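Local coordinates for B-cell lymphoma 3-encoded protein (Homo sapiens, PDB 1K1A) that regulates transcription of NF-kappa-B target genes, forming complexes with p50 or p52 homodimers and acting as a transcriptional activator in the nucleus, at residues R193-L196 with P197-R200; R226-I229 with D230-G234; T118-H121 with V122-T126. One frame throughout, in Å; residues are numbered along the deposited sequence.

Contact 1. Residues R193-L196 with P197-R200; sequences RGLL and PLVR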
loop_
_atom_site.group_PDB
_atom_site.type_symbol
_atom_site.label_atom_id
_atom_site.label_comp_id
_atom_site.label_asym_id
_atom_site.label_seq_id
_atom_site.Cartn_x
_atom_site.Cartn_y
_atom_site.Cartn_z
ATOM N N ARG A 193 4.470 -3.432 24.791
ATOM C CA ARG A 193 5.099 -4.670 24.333
ATOM C C ARG A 193 6.594 -4.701 24.603
ATOM O O ARG A 193 7.263 -5.689 24.301
ATOM C CB ARG A 193 4.844 -4.877 22.845
ATOM C CG ARG A 193 3.407 -5.152 22.499
ATOM C CD ARG A 193 3.122 -5.116 21.001
ATOM N NE ARG A 193 4.058 -5.944 20.243
ATOM C CZ ARG A 193 3.983 -6.135 18.928
ATOM N NH1 ARG A 193 3.015 -5.560 18.230
ATOM N NH2 ARG A 193 4.870 -6.904 18.310
ATOM N N GLY A 194 7.119 -3.610 25.149
ATOM C CA GLY A 194 8.533 -3.516 25.460
ATOM C C GLY A 194 9.441 -3.581 24.248
ATOM O O GLY A 194 10.537 -4.142 24.315
ATOM N N LEU A 195 8.982 -3.024 23.131
ATOM C CA LEU A 195 9.789 -2.958 21.921
ATOM C C LEU A 195 10.758 -1.782 22.053
ATOM O O LEU A 195 10.524 -0.712 21.493
ATOM C CB LEU A 195 8.888 -2.772 20.693
ATOM C CG LEU A 195 8.228 -4.012 20.078
ATOM C CD1 LEU A 195 7.986 -5.097 21.106
ATOM C CD2 LEU A 195 6.933 -3.639 19.358
ATOM N N LEU A 196 11.848 -2.000 22.792
ATOM C CA LEU A 196 12.813 -0.944 23.114
ATOM C C LEU A 196 13.297 -0.048 21.956
ATOM O O LEU A 196 13.242 1.163 22.074
ATOM C CB LEU A 196 14.008 -1.503 23.899
ATOM C CG LEU A 196 13.675 -2.280 25.184
ATOM C CD1 LEU A 196 14.934 -2.542 25.977
ATOM C CD2 LEU A 196 12.638 -1.550 26.043
ATOM N N PRO A 197 13.807 -0.626 20.868
ATOM C CA PRO A 197 14.292 0.187 19.742
ATOM C C PRO A 197 13.202 1.109 19.203
ATOM O O PRO A 197 13.489 2.254 18.833
ATOM C CB PRO A 197 14.679 -0.860 18.695
ATOM C CG PRO A 197 14.956 -2.099 19.489
ATOM C CD PRO A 197 13.980 -2.068 20.621
ATOM N N LEU A 198 11.964 0.621 19.177
ATOM C CA LEU A 198 10.843 1.422 18.700
ATOM C C LEU A 198 10.473 2.519 19.692
ATOM O O LEU A 198 10.145 3.633 19.296
ATOM C CB LEU A 198 9.626 0.542 18.390
ATOM C CG LEU A 198 9.578 -0.030 16.962
ATOM C CD1 LEU A 198 10.768 -0.930 16.695
ATOM C CD2 LEU A 198 8.267 -0.761 16.689
ATOM N N VAL A 199 10.505 2.199 20.980
ATOM C CA VAL A 199 10.202 3.196 21.992
ATOM C C VAL A 199 11.201 4.344 21.864
ATOM O O VAL A 199 10.819 5.516 21.853
ATOM C CB VAL A 199 10.235 2.604 23.427
ATOM C CG1 VAL A 199 9.936 3.687 24.455
ATOM C CG2 VAL A 199 9.228 1.465 23.556
ATOM N N ARG A 200 12.479 4.002 21.730
ATOM C CA ARG A 200 13.524 5.014 21.604
ATOM C C ARG A 200 13.294 5.903 20.389
ATOM O O ARG A 200 13.408 7.129 20.481
ATOM C CB ARG A 200 14.910 4.371 21.499
ATOM C CG ARG A 200 15.470 3.836 22.821
ATOM C CD ARG A 200 16.799 3.093 22.680
ATOM N NE ARG A 200 17.166 2.398 23.910
ATOM C CZ ARG A 200 17.299 1.084 24.020
ATOM N NH1 ARG A 200 17.109 0.295 22.963
ATOM N NH2 ARG A 200 17.620 0.553 25.192
#
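Leu196 and Arg200 each place CG anti to the carbonyl carbon (chi1 -55° and -76°), and the arginine chain then runs extended to NE, which brings its guanidinium back along the helix to the leucine one turn earlier. There NH1 lies 3.7 Å from Leu196 CB, an oblique approach, and NH2 reaches the neighbourhood of Leu196 CD1. Alongside this side-chain contact the backbone is paired as well: Arg200 N donates to Leu196 O at 3.0 Å, nearly straight at 169°. An alanine in place of Arg200 would keep that backbone bond but would probably leave Leu196 CB without the arm lying across it. Leu195 stands at the N-cap position. Its carbonyl O takes Val199 N at 3.0 Å, in the carbonyl plane, and a weaker, bent bond from Leu198 N. Val199 CG2 also comes within 3.3 Å of that oxygen. This is the tight turn between the two helices of an ankyrin repeat, the sixth here: helix 186-193 ends in a Schellman motif at Gly194, whose phi is positive, Leu195 forms an inverse gamma turn, and helix 196-204 starts with Pro197 in its first turn. The side chains of Leu195 and Leu198 lie side by side and point the same way, CD2 to CD2 at 4.1 Å. Leu195 CD2 also sits over one face of the Arg193 guanidinium, 3.7 Å above its plane and offset toward the rim, while Arg193 NH1 is hydrogen-bonded to Glu159 O in the preceding repeat.

Contact 2. Residues R226-I229 with D230-G234; sequences RRVI and DILRG
Ile229 and Arg233 meet one turn apart, backbone and side chain together. Arg233 N gives its hydrogen to Ile229 O at 3.0 Å, and the two side chains run side by side in the same direction, with Ile229 CG2 3.7 Å from Arg233 NH1. The extended arginine chain carries its guanidinium to the isoleucine branch that is anti to the backbone N. Three further carbonyls are satisfied in the same i to i+4 way. Val228 O takes Leu232 N at 2.9 Å with an N-H...O angle of 169°. Arg226 O receives Asp230 N and Arg227 O receives Ile231 N, the latter longer at 3.2 Å, and in both the donor is tilted about 30° from the carbonyl plane. Past these four bonds, Gly234 N reaches back to Ile231 O. Asp230 folds its CG close to Arg226 O, yet its carboxylate is not paired with Arg227: OD2 stays 6.2 Å from NH1, so any attraction between these opposite charges is probably weak. Val228 CG1 packs alongside Leu232 CD1 at 4.0 Å, while Ile229 and Arg233 touch Leu220. Helix 226-232 of the seventh repeat packs Val228 and Leu232 on helix 186-193 and Val228 and Ile231 on helix 196-204, the side-by-side stacking of successive repeats that builds an ankyrin domain.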
loop_
_atom_site.group_PDB
_atom_site.type_symbol
_atom_site.label_atom_id
_atom_site.label_comp_id
_atom_site.label_asym_id
_atom_site.label_seq_id
_atom_site.Cartn_x
_atom_site.Cartn_y
_atom_site.Cartn_z
ATOM N N ARG A 226 10.928 -1.533 33.609
ATOM C CA ARG A 226 11.615 -0.341 34.085
ATOM C C ARG A 226 12.504 0.297 33.005
ATOM O O ARG A 226 12.750 1.500 33.025
ATOM C CB ARG A 226 12.500 -0.690 35.296
ATOM C CG ARG A 226 11.707 -0.863 36.590
ATOM C CD ARG A 226 10.572 -1.879 36.463
ATOM N NE ARG A 226 9.389 -1.519 37.259
ATOM C CZ ARG A 226 8.157 -1.390 36.748
ATOM N NH1 ARG A 226 7.884 -1.773 35.497
ATOM N NH2 ARG A 226 7.119 -0.882 37.428
ATOM N N ARG A 227 12.983 -0.517 32.068
ATOM C CA ARG A 227 13.805 -0.012 30.969
ATOM C C ARG A 227 12.982 0.905 30.067
ATOM O O ARG A 227 13.480 1.904 29.565
ATOM C CB ARG A 227 14.341 -1.179 30.132
ATOM C CG ARG A 227 15.445 -0.764 29.162
ATOM C CD ARG A 227 16.828 -0.727 29.809
ATOM N NE ARG A 227 17.855 -1.415 29.011
ATOM C CZ ARG A 227 19.072 -0.913 28.769
ATOM N NH1 ARG A 227 19.730 -0.219 29.703
ATOM N NH2 ARG A 227 19.723 -1.059 27.605
ATOM N N VAL A 228 11.719 0.553 29.863
ATOM C CA VAL A 228 10.819 1.374 29.057
ATOM C C VAL A 228 10.542 2.696 29.754
ATOM O O VAL A 228 10.616 3.765 29.143
ATOM C CB VAL A 228 9.490 0.651 28.774
ATOM C CG1 VAL A 228 8.472 1.612 28.150
ATOM C CG2 VAL A 228 9.721 -0.535 27.867
ATOM N N ILE A 229 10.234 2.624 31.046
ATOM C CA ILE A 229 9.966 3.826 31.824
ATOM C C ILE A 229 11.144 4.786 31.716
ATOM O O ILE A 229 10.970 5.992 31.523
ATOM C CB ILE A 229 9.734 3.466 33.296
ATOM C CG1 ILE A 229 8.835 2.232 33.414
ATOM C CG2 ILE A 229 9.179 4.666 34.056
ATOM C CD1 ILE A 229 7.435 2.530 33.870
ATOM N N ASP A 230 12.346 4.230 31.831
ATOM C CA ASP A 230 13.577 5.013 31.764
ATOM C C ASP A 230 13.673 5.789 30.460
ATOM O O ASP A 230 14.073 6.951 30.448
ATOM C CB ASP A 230 14.794 4.080 31.877
ATOM C CG ASP A 230 15.173 3.755 33.323
ATOM O OD1 ASP A 230 14.548 4.323 34.293
ATOM O OD2 ASP A 230 16.119 2.920 33.568
ATOM N N ILE A 231 13.317 5.133 29.361
ATOM C CA ILE A 231 13.346 5.769 28.049
ATOM C C ILE A 231 12.281 6.867 27.949
ATOM O O ILE A 231 12.567 7.980 27.507
ATOM C CB ILE A 231 13.168 4.712 26.937
ATOM C CG1 ILE A 231 14.370 3.764 26.929
ATOM C CG2 ILE A 231 13.006 5.384 25.582
ATOM C CD1 ILE A 231 14.091 2.396 26.331
ATOM N N LEU A 232 11.064 6.556 28.392
ATOM C CA LEU A 232 9.952 7.514 28.342
ATOM C C LEU A 232 10.227 8.794 29.119
ATOM O O LEU A 232 9.819 9.881 28.704
ATOM C CB LEU A 232 8.667 6.872 28.861
ATOM C CG LEU A 232 8.065 5.792 27.967
ATOM C CD1 LEU A 232 6.801 5.221 28.595
ATOM C CD2 LEU A 232 7.774 6.360 26.586
ATOM N N ARG A 233 10.923 8.659 30.243
ATOM C CA ARG A 233 11.196 9.793 31.116
ATOM C C ARG A 233 12.478 10.537 30.757
ATOM O O ARG A 233 12.779 11.580 31.336
ATOM C CB ARG A 233 11.224 9.345 32.580
ATOM C CG ARG A 233 9.842 9.097 33.160
ATOM C CD ARG A 233 9.820 8.821 34.656
ATOM N NE ARG A 233 8.457 8.847 35.177
ATOM C CZ ARG A 233 8.008 8.065 36.154
ATOM N NH1 ARG A 233 8.818 7.185 36.732
ATOM N NH2 ARG A 233 6.745 8.164 36.556
ATOM N N GLY A 234 13.222 10.008 29.793
ATOM C CA GLY A 234 14.460 10.632 29.365
ATOM C C GLY A 234 15.639 10.250 30.240
ATOM O O GLY A 234 16.798 10.392 29.840
#

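Contact 3. Residues T118-H121 with V122-T126; sequences TALH and VAVNT
Ala123 N donates to Ala119 O at 2.9 Å, as does Val124 N to Leu120 O, and the i to i+4 bonds of the helix are regular across the two segments: Asn125 N and His121 O are 3.0 Å apart. Val122 N points to Thr118 O at 3.2 Å, longer but nearly straight at 171°. Before the first turn Thr118 is the N-cap, its OG1 accepting from His121 N; a chi1 of 65° turns the hydroxyl toward that N-H. The His121 ring holds Thr118 N at its edge, in plane, and meets the ring of His156 at a steep angle. Leu120 and Val124 cross obliquely, CD1 to CG2 at 4.0 Å, and Val124 CG2 is also 3.2 Å from Leu120 O. Both side chains press on Pro153 of the next repeat, whereas Val122 and Ala123 touch Cys87 of the one before. Asn125 OD1 is held by Asn160 ND2. Farther along, Thr126 OG1 donates to Ala123 O at 2.7 Å, and Thr126 N adds a weak bond to the same oxygen. The Thr126 hydroxyl is also hydrogen-bonded to Cys128 N. Threonine capping, followed by alanine, leucine and histidine, is the TPLH-like signature that opens the first helix of an ankyrin repeat, read here as TALH in the fourth repeat.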
loop_
_atom_site.group_PDB
_atom_site.type_symbol
_atom_site.label_atom_id
_atom_site.label_comp_id
_atom_site.label_asym_id
_atom_site.label_seq_id
_atom_site.Cartn_x
_atom_site.Cartn_y
_atom_site.Cartn_z
ATOM N N THR A 118 -5.339 1.096 1.833
ATOM C CA THR A 118 -4.753 1.783 0.691
ATOM C C THR A 118 -3.543 0.991 0.241
ATOM O O THR A 118 -3.104 0.077 0.934
ATOM C CB THR A 118 -4.263 3.184 1.077
ATOM O OG1 THR A 118 -3.181 3.064 2.019
ATOM C CG2 THR A 118 -5.334 3.951 1.833
ATOM N N ALA A 119 -3.006 1.359 -0.919
ATOM C CA ALA A 119 -1.775 0.769 -1.420
ATOM C C ALA A 119 -0.633 0.951 -0.415
ATOM O O ALA A 119 0.186 0.050 -0.230
ATOM C CB ALA A 119 -1.411 1.377 -2.752
ATOM N N LEU A 120 -0.589 2.111 0.237
ATOM C CA LEU A 120 0.438 2.383 1.245
ATOM C C LEU A 120 0.387 1.399 2.423
ATOM O O LEU A 120 1.429 0.920 2.891
ATOM C CB LEU A 120 0.361 3.837 1.739
ATOM C CG LEU A 120 1.410 4.233 2.773
ATOM C CD1 LEU A 120 2.804 3.961 2.212
ATOM C CD2 LEU A 120 1.266 5.698 3.155
ATOM N N HIS A 121 -0.816 1.101 2.910
ATOM C CA HIS A 121 -0.978 0.111 3.981
ATOM C C HIS A 121 -0.400 -1.232 3.546
ATOM O O HIS A 121 0.351 -1.860 4.279
ATOM C CB HIS A 121 -2.455 -0.087 4.354
ATOM C CG HIS A 121 -3.070 1.076 5.071
ATOM N ND1 HIS A 121 -2.747 1.411 6.370
ATOM C CD2 HIS A 121 -4.022 1.958 4.684
ATOM C CE1 HIS A 121 -3.460 2.459 6.743
ATOM N NE2 HIS A 121 -4.233 2.817 5.735
ATOM N N VAL A 122 -0.783 -1.680 2.353
ATOM C CA VAL A 122 -0.278 -2.931 1.799
ATOM C C VAL A 122 1.251 -2.925 1.701
ATOM O O VAL A 122 1.912 -3.873 2.128
ATOM C CB VAL A 122 -0.872 -3.210 0.404
ATOM C CG1 VAL A 122 -0.219 -4.435 -0.218
ATOM C CG2 VAL A 122 -2.385 -3.412 0.499
ATOM N N ALA A 123 1.811 -1.849 1.160
ATOM C CA ALA A 123 3.257 -1.752 1.010
ATOM C C ALA A 123 3.990 -1.835 2.358
ATOM O O ALA A 123 5.003 -2.531 2.488
ATOM C CB ALA A 123 3.639 -0.465 0.268
ATOM N N VAL A 124 3.484 -1.108 3.344
ATOM C CA VAL A 124 4.101 -1.093 4.672
ATOM C C VAL A 124 4.073 -2.495 5.273
ATOM O O VAL A 124 5.061 -2.951 5.861
ATOM C CB VAL A 124 3.404 -0.075 5.597
ATOM C CG1 VAL A 124 3.860 -0.249 7.070
ATOM C CG2 VAL A 124 3.676 1.348 5.122
ATOM N N ASN A 125 2.955 -3.189 5.082
ATOM C CA ASN A 125 2.797 -4.559 5.552
ATOM C C ASN A 125 3.789 -5.546 4.929
ATOM O O ASN A 125 4.225 -6.482 5.590
ATOM C CB ASN A 125 1.353 -5.027 5.389
ATOM C CG ASN A 125 0.422 -4.386 6.407
ATOM O OD1 ASN A 125 0.875 -3.849 7.421
ATOM N ND2 ASN A 125 -0.882 -4.436 6.142
ATOM N N THR A 126 4.166 -5.327 3.670
ATOM C CA THR A 126 5.195 -6.152 3.052
ATOM C C THR A 126 6.563 -5.673 3.519
ATOM O O THR A 126 7.561 -6.366 3.345
ATOM C CB THR A 126 5.151 -6.079 1.512
ATOM O OG1 THR A 126 5.604 -4.789 1.081
ATOM C CG2 THR A 126 3.727 -6.183 0.980
#

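How the contacts relate
From the N terminus, contact 3 comes first, in helix 119-126 of the fourth repeat, about 3 Å from the centre of the chain to its own centre. Contact 1 follows at the turn into helix 196-204 of the sixth repeat, and contact 2 in helix 226-232 of the seventh. Each is local, closing no more than a turn or so of helix, and the three run in series without nesting or crossing. Contacts 1 and 2 touch: Leu196 packs on Arg227 and Val228, and Val199 on Ile231, joining neighbouring repeats, though Arg200 and Arg227 bring like charges close. Contact 3 lies about 11 Å from contact 1 at the nearest atoms.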